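Local coordinates for resiniferatoxin-binding, phosphotriesterase-related protein (Rhodobacter sphaeroides 2.4.1, PDB 3K2G), which binds two zinc ions in a TIM barrel of the phosphotriesterase family and is probably a metal-dependent hydrolase of phosphate esters, at residues L85-A90 against M309-Y314; P211-L216 against F261-M266; F268-A271 against Q276-S279; R298-H303 against R349-A354; A320-H325 against T342-N347. One frame throughout, in Å; residues are numbered along the deposited sequence.

Contact 1: residues L85-A90 against M309-Y314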
# COMPACT_ATOMS: atom_id res chain seq x y z
N LEU B 85 14.13 6.95 -44.13
CA LEU B 85 13.96 8.39 -43.95
C LEU B 85 12.60 8.91 -44.39
O LEU B 85 12.03 9.79 -43.74
CB LEU B 85 15.07 9.13 -44.70
CG LEU B 85 15.41 10.54 -44.22
CD1 LEU B 85 15.65 10.53 -42.72
CD2 LEU B 85 16.65 11.02 -44.96
N ASP B 86 12.07 8.38 -45.48
CA ASP B 86 10.77 8.83 -45.96
C ASP B 86 9.65 8.48 -44.98
O ASP B 86 8.71 9.26 -44.81
CB ASP B 86 10.48 8.24 -47.34
CG ASP B 86 11.32 8.87 -48.43
OD1 ASP B 86 11.11 10.07 -48.72
OD2 ASP B 86 12.20 8.18 -48.98
N LEU B 87 9.76 7.33 -44.34
CA LEU B 87 8.76 6.90 -43.37
C LEU B 87 8.87 7.77 -42.12
O LEU B 87 7.86 8.18 -41.53
CB LEU B 87 8.97 5.43 -42.99
CG LEU B 87 8.02 4.84 -41.94
CD1 LEU B 87 6.58 5.01 -42.39
CD2 LEU B 87 8.34 3.38 -41.70
N ALA B 88 10.10 8.06 -41.72
CA ALA B 88 10.35 8.91 -40.56
C ALA B 88 9.65 10.24 -40.79
O ALA B 88 8.95 10.75 -39.92
CB ALA B 88 11.85 9.13 -40.38
N ILE B 89 9.83 10.80 -41.99
CA ILE B 89 9.21 12.07 -42.33
C ILE B 89 7.69 12.00 -42.25
O ILE B 89 7.05 12.92 -41.74
CB ILE B 89 9.63 12.53 -43.75
CG1 ILE B 89 11.10 12.97 -43.73
CG2 ILE B 89 8.73 13.66 -44.23
CD1 ILE B 89 11.70 13.18 -45.10
N ALA B 90 7.10 10.92 -42.76
CA ALA B 90 5.65 10.78 -42.72
C ALA B 90 5.17 10.61 -41.28
O ALA B 90 4.16 11.19 -40.87
CB ALA B 90 5.20 9.59 -43.57
N MSE B 309 8.77 -1.29 -35.12
CA MSE B 309 7.44 -1.66 -34.63
C MSE B 309 6.76 -0.60 -33.78
O MSE B 309 5.59 -0.74 -33.44
CB MSE B 309 7.47 -3.00 -33.89
CG MSE B 309 8.12 -3.01 -32.53
SE MSE B 309 8.08 -4.84 -31.80
CE MSE B 309 6.21 -4.90 -31.16
N MSE B 310 7.47 0.48 -33.46
CA MSE B 310 6.86 1.53 -32.66
C MSE B 310 6.27 2.62 -33.56
O MSE B 310 5.67 3.57 -33.08
CB MSE B 310 7.87 2.12 -31.69
CG MSE B 310 8.27 1.17 -30.56
SE MSE B 310 9.61 1.88 -29.36
CE MSE B 310 8.49 3.19 -28.43
N LEU B 311 6.45 2.46 -34.87
CA LEU B 311 5.91 3.41 -35.84
C LEU B 311 4.51 2.93 -36.23
O LEU B 311 4.26 1.72 -36.27
CB LEU B 311 6.80 3.46 -37.09
CG LEU B 311 8.24 3.92 -36.85
CD1 LEU B 311 9.04 3.76 -38.13
CD2 LEU B 311 8.25 5.37 -36.38
N THR B 312 3.60 3.86 -36.53
CA THR B 312 2.24 3.48 -36.87
C THR B 312 2.20 2.59 -38.12
O THR B 312 1.37 1.67 -38.23
CB THR B 312 1.35 4.73 -37.08
OG1 THR B 312 1.71 5.39 -38.30
CG2 THR B 312 1.54 5.70 -35.92
N ARG B 313 3.12 2.84 -39.04
CA ARG B 313 3.22 2.05 -40.26
C ARG B 313 3.36 0.56 -39.96
O ARG B 313 2.93 -0.29 -40.74
CB ARG B 313 4.42 2.52 -41.09
CG ARG B 313 5.12 1.43 -41.89
CD ARG B 313 4.43 1.16 -43.20
NE ARG B 313 5.15 0.16 -43.99
CZ ARG B 313 4.87 -1.14 -43.98
NH1 ARG B 313 3.89 -1.61 -43.22
NH2 ARG B 313 5.58 -1.98 -44.74
N TYR B 314 3.95 0.23 -38.81
CA TYR B 314 4.14 -1.16 -38.43
C TYR B 314 3.25 -1.61 -37.29
O TYR B 314 3.56 -2.57 -36.59
CB TYR B 314 5.60 -1.42 -38.07
CG TYR B 314 6.53 -1.31 -39.24
CD1 TYR B 314 6.50 -2.25 -40.27
CD2 TYR B 314 7.43 -0.25 -39.35
CE1 TYR B 314 7.34 -2.13 -41.38
CE2 TYR B 314 8.27 -0.12 -40.45
CZ TYR B 314 8.22 -1.07 -41.46
OH TYR B 314 9.06 -0.94 -42.55
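Leu87 of helix 85-97 packs against Leu311, the base of Arg313 and Tyr314, joining a peripheral helix of the TIM barrel to the long loop that follows its last strand, 299-301. From CB the Leu87 side chain heads for the loop, with CG anti to the backbone N (chi1 178°). CG itself is already near CD1 of Leu311, at 4.1 Å, and the two methyls then part. CD1 reaches the base of the arginine, 3.5 Å from CB of Arg313, and the two side chains cross at about a right angle. CD2 goes between the other two partners, 3.7 Å from Leu311 CD1 and just as far from CE2 of the Tyr314 ring, which it approaches obliquely. The contact is thus purely apolar, and its polar support lies beside it: Glu91, one turn further along the same helix, accepts a hydrogen bond from the backbone N of Arg313 and pairs with the hydroxyl of Thr312. Arg313 also packs on Ile63 of the second subunit, so this side of the contact takes part in the subunit interface. Within the loop, CG of Arg313 sits 3.7 Å above the centre of the Tyr314 ring. Beyond it a bend at chi2 (82°) turns the outer chain toward the tyrosine, whose CE1 lies over the centre of the Arg313 guanidinium.

Contact 2: residues P211-L216 against F261-M266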
# COMPACT_ATOMS: atom_id res chain seq x y z
N PRO B 211 19.25 2.63 -16.81
CA PRO B 211 18.62 1.31 -16.76
C PRO B 211 17.39 1.27 -15.84
O PRO B 211 17.58 1.16 -14.64
CB PRO B 211 19.69 0.43 -16.09
CG PRO B 211 20.43 1.35 -15.21
CD PRO B 211 20.35 2.70 -15.86
N GLY B 212 16.34 1.74 -16.47
CA GLY B 212 15.08 1.94 -15.75
C GLY B 212 14.59 0.96 -14.68
O GLY B 212 14.11 1.37 -13.60
N TRP B 213 14.93 -0.34 -14.98
CA TRP B 213 14.40 -1.36 -14.06
C TRP B 213 15.36 -1.52 -12.90
O TRP B 213 15.21 -2.42 -12.11
CB TRP B 213 14.19 -2.70 -14.79
CG TRP B 213 12.97 -2.71 -15.64
CD1 TRP B 213 11.72 -3.11 -15.29
CD2 TRP B 213 12.89 -2.27 -17.00
NE1 TRP B 213 10.86 -2.96 -16.34
CE2 TRP B 213 11.54 -2.45 -17.41
CE3 TRP B 213 13.81 -1.76 -17.92
CZ2 TRP B 213 11.10 -2.12 -18.69
CZ3 TRP B 213 13.38 -1.43 -19.19
CH2 TRP B 213 12.03 -1.61 -19.57
N PHE B 214 16.37 -0.65 -12.81
CA PHE B 214 17.29 -0.70 -11.68
C PHE B 214 17.15 0.63 -10.94
O PHE B 214 16.26 1.41 -11.27
CB PHE B 214 18.74 -0.92 -12.14
CG PHE B 214 19.02 -2.33 -12.59
CD1 PHE B 214 19.55 -3.28 -11.71
CD2 PHE B 214 18.70 -2.73 -13.89
CE1 PHE B 214 19.75 -4.60 -12.11
CE2 PHE B 214 18.89 -4.05 -14.30
CZ PHE B 214 19.42 -4.99 -13.41
N ARG B 215 17.99 0.90 -9.94
CA ARG B 215 17.90 2.15 -9.18
C ARG B 215 19.27 2.83 -9.04
O ARG B 215 19.74 3.05 -7.92
CB ARG B 215 17.34 1.87 -7.79
CG ARG B 215 16.00 1.13 -7.79
CD ARG B 215 14.83 2.06 -8.10
NE ARG B 215 13.55 1.35 -8.08
CZ ARG B 215 13.03 0.70 -9.11
NH1 ARG B 215 13.66 0.68 -10.28
NH2 ARG B 215 11.88 0.07 -8.98
N LEU B 216 19.90 3.16 -10.16
CA LEU B 216 21.22 3.79 -10.16
C LEU B 216 21.20 5.31 -10.32
O LEU B 216 22.25 5.94 -10.37
CB LEU B 216 22.08 3.19 -11.29
CG LEU B 216 22.40 1.69 -11.24
CD1 LEU B 216 23.16 1.28 -12.50
CD2 LEU B 216 23.23 1.38 -10.01
N PHE B 261 9.69 10.47 -18.37
CA PHE B 261 8.85 9.30 -18.63
C PHE B 261 8.74 9.24 -20.15
O PHE B 261 7.73 9.61 -20.74
CB PHE B 261 7.48 9.49 -17.97
CG PHE B 261 7.53 9.39 -16.47
CD1 PHE B 261 7.37 8.17 -15.83
CD2 PHE B 261 7.80 10.52 -15.69
CE1 PHE B 261 7.48 8.06 -14.45
CE2 PHE B 261 7.92 10.42 -14.31
CZ PHE B 261 7.75 9.19 -13.68
N ASP B 262 9.84 8.80 -20.76
CA ASP B 262 9.97 8.69 -22.20
C ASP B 262 9.52 7.36 -22.78
O ASP B 262 9.82 7.06 -23.93
CB ASP B 262 11.43 8.93 -22.60
CG ASP B 262 12.41 8.25 -21.66
OD1 ASP B 262 12.23 7.05 -21.36
OD2 ASP B 262 13.38 8.92 -21.23
N MSE B 263 8.81 6.55 -22.00
CA MSE B 263 8.38 5.25 -22.50
C MSE B 263 6.87 5.13 -22.64
O MSE B 263 6.32 4.02 -22.69
CB MSE B 263 8.93 4.14 -21.61
CG MSE B 263 10.45 4.01 -21.74
SE MSE B 263 11.37 3.10 -20.31
CE MSE B 263 10.44 1.38 -20.39
N ILE B 264 6.21 6.27 -22.71
CA ILE B 264 4.76 6.32 -22.86
C ILE B 264 4.33 5.54 -24.10
O ILE B 264 4.79 5.83 -25.21
CB ILE B 264 4.26 7.75 -23.04
CG1 ILE B 264 4.64 8.60 -21.83
CG2 ILE B 264 2.75 7.74 -23.30
CD1 ILE B 264 4.10 8.09 -20.52
N GLY B 265 3.43 4.59 -23.91
CA GLY B 265 2.94 3.81 -25.03
C GLY B 265 3.69 2.51 -25.23
O GLY B 265 3.19 1.60 -25.91
N MSE B 266 4.89 2.41 -24.66
CA MSE B 266 5.72 1.20 -24.78
C MSE B 266 5.27 0.17 -23.76
O MSE B 266 5.43 0.36 -22.56
CB MSE B 266 7.20 1.52 -24.56
CG MSE B 266 8.16 0.30 -24.49
SE MSE B 266 9.96 0.94 -24.36
CE MSE B 266 10.80 -0.16 -22.94
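The far corner of the Trp213 indole, atom CH2, points into a pair of selenomethionines, Met263 and Met266, and each meets it differently. The methyl CE of Met263 comes in obliquely, 3.5 Å from CH2 of Trp213, its chain crossing the indole at a slant. Met266 and the indole come from opposite directions, and CE of Met266 lies near the plane of the ring at the edge, 3.9 Å from the same CH2 of Trp213. The two methyls are modelled too close together, so the exact position of both is doubtful. The indole is held in rotation by its other edge, where NE1 donates a hydrogen bond to the backbone O of Gln276. Tight turns present both partners: a type I turn from Pro211 to Phe214 carries the tryptophan, and a type II turn from Met263 to Met266 brings the two selenomethionines to one side, with Gly265 at its positive-phi position (95°). Next to the first turn, NH1 of Arg215 donates to O of Phe214 (2.9 Å) from above the carbonyl plane, while NE forms a salt bridge with Asp245. The contact joins the loops that follow barrel strands 206-208 and 258-261, close to the metal site: the side chain of Met263 is about 4 Å from that of the zinc ligand His238. In the same 261-266 loop, Ile264 packs against helices 280-292 and 321-332.

Contact 3: residues F268-A271 against Q276-S279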
# COMPACT_ATOMS: atom_id res chain seq x y z
N PHE B 268 6.09 -3.36 -24.23
CA PHE B 268 6.75 -4.62 -24.58
C PHE B 268 7.34 -5.34 -23.37
O PHE B 268 7.53 -4.75 -22.30
CB PHE B 268 7.90 -4.38 -25.57
CG PHE B 268 7.57 -3.45 -26.69
CD1 PHE B 268 6.34 -3.52 -27.34
CD2 PHE B 268 8.51 -2.52 -27.13
CE1 PHE B 268 6.05 -2.67 -28.42
CE2 PHE B 268 8.23 -1.67 -28.21
CZ PHE B 268 7.00 -1.75 -28.85
N PHE B 269 7.62 -6.62 -23.57
CA PHE B 269 8.28 -7.44 -22.56
C PHE B 269 9.64 -7.74 -23.19
O PHE B 269 9.71 -8.31 -24.27
CB PHE B 269 7.55 -8.76 -22.31
CG PHE B 269 8.27 -9.67 -21.36
CD1 PHE B 269 8.40 -9.33 -20.02
CD2 PHE B 269 8.88 -10.85 -21.81
CE1 PHE B 269 9.13 -10.13 -19.13
CE2 PHE B 269 9.60 -11.66 -20.94
CZ PHE B 269 9.73 -11.30 -19.59
N TYR B 270 10.71 -7.34 -22.52
CA TYR B 270 12.04 -7.58 -23.06
C TYR B 270 12.60 -8.92 -22.60
O TYR B 270 13.22 -9.02 -21.54
CB TYR B 270 12.97 -6.43 -22.67
CG TYR B 270 12.65 -5.16 -23.42
CD1 TYR B 270 12.91 -5.05 -24.79
CD2 TYR B 270 12.05 -4.08 -22.78
CE1 TYR B 270 12.57 -3.91 -25.50
CE2 TYR B 270 11.71 -2.93 -23.49
CZ TYR B 270 11.97 -2.86 -24.85
OH TYR B 270 11.62 -1.74 -25.58
N ALA B 271 12.37 -9.95 -23.41
CA ALA B 271 12.81 -11.31 -23.12
C ALA B 271 14.25 -11.39 -22.63
O ALA B 271 14.55 -12.12 -21.69
CB ALA B 271 12.62 -12.19 -24.35
N GLN B 276 9.46 -6.07 -17.86
CA GLN B 276 8.21 -5.67 -18.48
C GLN B 276 7.97 -4.17 -18.38
O GLN B 276 8.10 -3.58 -17.31
CB GLN B 276 7.06 -6.41 -17.79
CG GLN B 276 5.67 -6.00 -18.26
CD GLN B 276 5.34 -6.53 -19.64
OE1 GLN B 276 5.40 -7.73 -19.89
NE2 GLN B 276 4.99 -5.63 -20.55
N CYS B 277 7.63 -3.55 -19.51
CA CYS B 277 7.33 -2.13 -19.53
C CYS B 277 6.00 -1.93 -18.82
O CYS B 277 5.04 -2.65 -19.08
CB CYS B 277 7.21 -1.62 -20.97
SG CYS B 277 8.74 -1.76 -21.90
N PRO B 278 5.92 -0.92 -17.94
CA PRO B 278 4.69 -0.62 -17.20
C PRO B 278 3.61 -0.06 -18.11
O PRO B 278 3.90 0.37 -19.22
CB PRO B 278 5.17 0.39 -16.16
CG PRO B 278 6.16 1.19 -16.95
CD PRO B 278 6.95 0.10 -17.68
N SER B 279 2.38 -0.04 -17.61
CA SER B 279 1.24 0.47 -18.38
C SER B 279 1.15 1.98 -18.26
O SER B 279 1.65 2.57 -17.30
CB SER B 279 -0.06 -0.12 -17.85
OG SER B 279 -0.38 0.44 -16.59
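Phe268 and Cys277 are joined by a backbone hydrogen bond from Cys277 N to Phe268 O, 3.0 Å long and nearly straight (167°). Next to it, Phe269 and Gln276 form an antiparallel non-hydrogen-bonded pair whose side chains share one face. There the contact is amide against ring: Gln276 CB lies at the edge of the Phe269 ring, and a bend at chi2 (73°) turns the amide back so that OE1 comes 3.4 Å from CB of Phe269, the amide and ring planes only 25° apart. The amide has polar partners at both ends, those of NE2 weak. OE1 accepts from Arg329 of the second subunit, whereas NE2 makes weak bonds to Cys277 O (3.3 Å from NE2 of Gln276) and Asp267 O. Sulfur provides the third kind of interaction: SG of Cys277 lies 3.6 Å from CE2 of Tyr270, an oblique sulfur-aromatic contact. Tyr270 also meets the ring of Phe74, a residue of the dithiol-binding pocket. The whole is a small beta-hairpin, inserted in the loop after barrel strand 258-261, with Tyr270 beside the active-site pocket and Phe269 and Gln276 at the subunit interface.

Contact 4: residues R298-H303 against R349-A354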
# COMPACT_ATOMS: atom_id res chain seq x y z
N ARG B 298 9.35 19.16 -13.09
CA ARG B 298 10.50 18.31 -13.36
C ARG B 298 10.11 17.10 -14.22
O ARG B 298 10.95 16.27 -14.56
CB ARG B 298 11.09 17.82 -12.03
CG ARG B 298 12.58 18.12 -11.85
CD ARG B 298 12.84 19.51 -11.29
NE ARG B 298 12.50 20.58 -12.22
CZ ARG B 298 13.36 21.18 -13.03
NH1 ARG B 298 12.95 22.15 -13.84
NH2 ARG B 298 14.65 20.83 -13.03
N ILE B 299 8.83 17.02 -14.58
CA ILE B 299 8.33 15.90 -15.36
C ILE B 299 8.35 16.09 -16.88
O ILE B 299 7.83 17.08 -17.40
CB ILE B 299 6.89 15.54 -14.93
CG1 ILE B 299 6.87 15.26 -13.42
CG2 ILE B 299 6.40 14.33 -15.72
CD1 ILE B 299 5.49 14.97 -12.86
N LEU B 300 8.95 15.12 -17.58
CA LEU B 300 9.04 15.14 -19.04
C LEU B 300 8.40 13.87 -19.60
O LEU B 300 8.46 12.81 -18.98
CB LEU B 300 10.51 15.20 -19.48
CG LEU B 300 11.30 16.44 -19.04
CD1 LEU B 300 12.73 16.33 -19.53
CD2 LEU B 300 10.64 17.69 -19.60
N LEU B 301 7.80 13.99 -20.79
CA LEU B 301 7.10 12.88 -21.45
C LEU B 301 7.53 12.67 -22.90
O LEU B 301 7.71 13.63 -23.64
CB LEU B 301 5.60 13.16 -21.46
CG LEU B 301 4.87 13.55 -20.17
CD1 LEU B 301 3.44 13.98 -20.52
CD2 LEU B 301 4.86 12.39 -19.20
N SER B 302 7.67 11.41 -23.31
CA SER B 302 8.03 11.10 -24.70
C SER B 302 7.79 9.61 -24.95
O SER B 302 7.36 8.90 -24.04
CB SER B 302 9.49 11.49 -24.96
OG SER B 302 9.60 12.25 -26.16
N HIS B 303 8.04 9.13 -26.18
CA HIS B 303 7.83 7.71 -26.50
C HIS B 303 9.11 6.88 -26.61
O HIS B 303 9.08 5.65 -26.47
CB HIS B 303 7.11 7.51 -27.85
CG HIS B 303 6.00 8.47 -28.13
ND1 HIS B 303 6.23 9.78 -28.51
CD2 HIS B 303 4.66 8.29 -28.18
CE1 HIS B 303 5.08 10.36 -28.79
NE2 HIS B 303 4.11 9.48 -28.60
N ARG B 349 10.94 23.60 -22.30
CA ARG B 349 11.64 24.89 -22.36
C ARG B 349 12.55 25.02 -21.14
O ARG B 349 13.69 25.48 -21.24
CB ARG B 349 10.63 26.04 -22.40
CG ARG B 349 11.25 27.40 -22.72
CD ARG B 349 10.20 28.50 -22.74
NE ARG B 349 10.77 29.81 -23.04
CZ ARG B 349 10.08 30.94 -23.04
NH1 ARG B 349 8.79 30.94 -22.74
NH2 ARG B 349 10.68 32.09 -23.32
N ARG B 350 12.03 24.62 -19.97
CA ARG B 350 12.81 24.68 -18.74
C ARG B 350 14.11 23.89 -18.86
O ARG B 350 15.12 24.24 -18.28
CB ARG B 350 12.00 24.13 -17.55
CG ARG B 350 10.88 25.04 -17.08
CD ARG B 350 10.19 24.46 -15.85
NE ARG B 350 9.38 25.46 -15.16
CZ ARG B 350 8.06 25.44 -15.10
NH1 ARG B 350 7.37 24.47 -15.69
NH2 ARG B 350 7.41 26.40 -14.43
N VAL B 351 14.07 22.79 -19.62
CA VAL B 351 15.27 21.99 -19.79
C VAL B 351 16.39 22.81 -20.43
O VAL B 351 17.55 22.71 -20.02
CB VAL B 351 14.99 20.76 -20.69
CG1 VAL B 351 16.30 20.01 -20.97
CG2 VAL B 351 13.98 19.83 -20.01
N PHE B 352 16.02 23.62 -21.41
CA PHE B 352 16.97 24.42 -22.16
C PHE B 352 17.13 25.86 -21.69
O PHE B 352 18.07 26.54 -22.09
CB PHE B 352 16.55 24.47 -23.63
CG PHE B 352 16.55 23.13 -24.30
CD1 PHE B 352 17.73 22.61 -24.83
CD2 PHE B 352 15.37 22.40 -24.43
CE1 PHE B 352 17.74 21.38 -25.49
CE2 PHE B 352 15.37 21.16 -25.08
CZ PHE B 352 16.55 20.65 -25.62
N ASP B 353 16.23 26.32 -20.83
CA ASP B 353 16.26 27.71 -20.38
C ASP B 353 16.16 27.87 -18.87
O ASP B 353 15.09 27.67 -18.29
CB ASP B 353 15.11 28.46 -21.04
CG ASP B 353 15.26 29.95 -20.97
OD1 ASP B 353 15.70 30.45 -19.91
OD2 ASP B 353 14.94 30.63 -21.97
N ALA B 354 17.27 28.24 -18.23
CA ALA B 354 17.27 28.42 -16.79
C ALA B 354 16.49 29.64 -16.32
O ALA B 354 16.20 29.77 -15.14
CB ALA B 354 18.71 28.51 -16.29
O HOH W 1 15.38 23.57 -15.06
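Strand-to-helix packing in the wall of the TIM barrel sets Leu300, on the last barrel strand 299-301, against Val351 in the closing turn of helix 337-352. CD1 of Leu300 is 3.7 Å from CG2 of Val351, with CD2 of the leucine almost as near, so that the valine methyl rests against the fork of the leucine. Phe258, on the adjoining strand, packs on both residues and extends this apolar layer. Just before the strand, at Arg298, the contact turns polar. Although Arg298 starts out away from the helix, bends at chi2 (85°) and chi3 (-68°) curl it back, and CD of Arg350 lies at the edge of the Arg298 guanidinium, 4.1 Å from its NH1. The two guanidinium planes are 77° apart, and Arg298 NH1 stays 5.0 Å from Arg350 NE. A water in the plane of the Arg298 guanidinium accepts from NH1 (3.1 Å from the water oxygen) and can donate to the backbone O of Arg350. Further acceptors include Gly256 O for NH2 of Arg298, and Asn347 OD1 and Glu357 O for the Arg350 guanidinium, while Asp297 packs on the Arg350 side chain. This spread of acceptors probably lets the two like charges lie near each other, and the carbonyl-rich C-terminal end of helix 337-352 may ease them further.

Contact 5: residues A320-H325 against T342-N347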
# COMPACT_ATOMS: atom_id res chain seq x y z
N ALA B 320 2.81 10.72 -32.43
CA ALA B 320 1.70 11.58 -32.01
C ALA B 320 0.85 10.97 -30.90
O ALA B 320 -0.18 11.51 -30.53
CB ALA B 320 0.82 11.92 -33.21
N PHE B 321 1.30 9.84 -30.37
CA PHE B 321 0.57 9.12 -29.33
C PHE B 321 0.49 9.88 -28.00
O PHE B 321 -0.58 10.00 -27.41
CB PHE B 321 1.22 7.75 -29.12
CG PHE B 321 0.45 6.86 -28.18
CD1 PHE B 321 -0.69 6.20 -28.61
CD2 PHE B 321 0.87 6.70 -26.86
CE1 PHE B 321 -1.41 5.38 -27.74
CE2 PHE B 321 0.16 5.89 -25.98
CZ PHE B 321 -0.98 5.23 -26.42
N VAL B 322 1.62 10.38 -27.52
CA VAL B 322 1.62 11.11 -26.26
C VAL B 322 0.60 12.25 -26.30
O VAL B 322 -0.23 12.39 -25.40
CB VAL B 322 3.02 11.68 -25.94
CG1 VAL B 322 2.94 12.73 -24.84
CG2 VAL B 322 3.94 10.55 -25.50
N THR B 323 0.66 13.03 -27.37
CA THR B 323 -0.23 14.18 -27.56
C THR B 323 -1.70 13.83 -27.76
O THR B 323 -2.58 14.45 -27.16
CB THR B 323 0.19 15.02 -28.78
OG1 THR B 323 1.55 15.44 -28.64
CG2 THR B 323 -0.70 16.24 -28.90
N LYS B 324 -1.96 12.84 -28.60
CA LYS B 324 -3.33 12.46 -28.92
C LYS B 324 -4.00 11.53 -27.92
O LYS B 324 -5.21 11.61 -27.69
CB LYS B 324 -3.36 11.81 -30.31
CG LYS B 324 -4.75 11.70 -30.92
CD LYS B 324 -4.77 10.74 -32.10
CE LYS B 324 -3.74 11.09 -33.16
NZ LYS B 324 -3.80 10.11 -34.28
N HIS B 325 -3.22 10.65 -27.29
CA HIS B 325 -3.82 9.70 -26.38
C HIS B 325 -3.40 9.77 -24.91
O HIS B 325 -4.25 9.61 -24.03
CB HIS B 325 -3.60 8.30 -26.94
CG HIS B 325 -4.21 8.10 -28.29
ND1 HIS B 325 -5.57 7.96 -28.48
CD2 HIS B 325 -3.65 8.04 -29.53
CE1 HIS B 325 -5.82 7.83 -29.77
NE2 HIS B 325 -4.68 7.87 -30.43
N THR B 342 2.09 22.57 -19.22
CA THR B 342 3.36 22.59 -18.49
C THR B 342 4.25 21.40 -18.89
O THR B 342 5.45 21.55 -19.09
CB THR B 342 3.12 22.54 -16.96
OG1 THR B 342 2.47 23.74 -16.54
CG2 THR B 342 4.43 22.37 -16.20
N LEU B 343 3.63 20.24 -19.04
CA LEU B 343 4.35 19.03 -19.40
C LEU B 343 4.93 19.04 -20.82
O LEU B 343 6.07 18.63 -21.01
CB LEU B 343 3.44 17.81 -19.23
CG LEU B 343 3.03 17.51 -17.78
CD1 LEU B 343 1.96 16.44 -17.75
CD2 LEU B 343 4.24 17.07 -17.00
N MSE B 344 4.15 19.51 -21.79
CA MSE B 344 4.59 19.51 -23.19
C MSE B 344 5.27 20.75 -23.73
O MSE B 344 5.85 20.71 -24.81
CB MSE B 344 3.40 19.19 -24.10
CG MSE B 344 2.73 17.86 -23.79
SE MSE B 344 3.94 16.34 -23.75
CE MSE B 344 4.35 16.30 -25.65
N VAL B 345 5.18 21.86 -23.00
CA VAL B 345 5.78 23.11 -23.47
C VAL B 345 6.70 23.75 -22.44
O VAL B 345 7.90 23.91 -22.68
CB VAL B 345 4.70 24.15 -23.86
CG1 VAL B 345 5.36 25.45 -24.31
CG2 VAL B 345 3.80 23.60 -24.97
N THR B 346 6.13 24.11 -21.30
CA THR B 346 6.91 24.77 -20.26
C THR B 346 8.09 23.95 -19.76
O THR B 346 9.21 24.46 -19.69
CB THR B 346 6.02 25.17 -19.07
OG1 THR B 346 4.80 25.75 -19.55
CG2 THR B 346 6.73 26.21 -18.20
N ASN B 347 7.88 22.69 -19.41
CA ASN B 347 8.98 21.89 -18.91
C ASN B 347 10.08 21.68 -19.95
O ASN B 347 11.26 21.81 -19.63
CB ASN B 347 8.48 20.55 -18.36
CG ASN B 347 7.77 20.71 -17.03
OD1 ASN B 347 7.74 21.81 -16.47
ND2 ASN B 347 7.21 19.63 -16.52
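Helices 321-332 and 337-352 approach each other with Thr323 and Met344 as their nearest residues, CA to CA 8.4 Å, and both helices widen locally into a pi-type turn here. These are the two consecutive helices that follow the last strand of the TIM barrel, so the contact is helix-to-helix packing on the barrel's outer layer. Met344, a selenomethionine, does most of the reaching. Its chain is bent at both chi2 (-54°) and chi3 (-69°), a curl that lays selenium and terminal methyl together against the opposite helix. CG1 of Val322 meets both, standing 3.9 Å from SE and equally far from CE of Met344, and the two side chains cross at a slant. The methyl also skirts Thr323, whose OG1 is 4.2 Å from CE of Met344, a loose contact without polar character. Leu301 of strand 299-301 and Leu327 add apolar cover to the selenomethionine, while His30 touches both Thr323 and Met344 from a loop. In the wide turn the bond from Asn347 N to Thr342 O (2.7 Å) spans five residues instead of four. On another side of helix 321-332, Lys324 makes a salt bridge with Glu68 of the second subunit and His325 a hydrogen bond with it, so that the same turn takes part in the subunit interface. The two Val322 methyls divide the work: as CG1 rests on Met344, CG2 turns to the loop after strand 258-261 and lies 3.7 Å from CB of Ile264.

How the contacts relate
Contacts 2 and 3, with centres about 10 Å apart, form one patch beside the pocket: the Trp213 side chain of contact 2 is about 7 Å and the Tyr270 side chain of contact 3 about 6 Å from the bound dithiol. Contact 1 borders this patch through CE of Met309, 3.5 Å from CE1 of Phe268. Contacts 4 and 5 share helix 337-352, their centres about 11 Å apart, and ND2 of Asn347 is 2.8 Å from O of Ile299. Strand pairing ties contact 4 to contact 2, with N of Phe261 2.7 Å from O of Leu300. Contacts 1, 3 and 5 all touch the second subunit; contacts 2 and 4 touch no other chain.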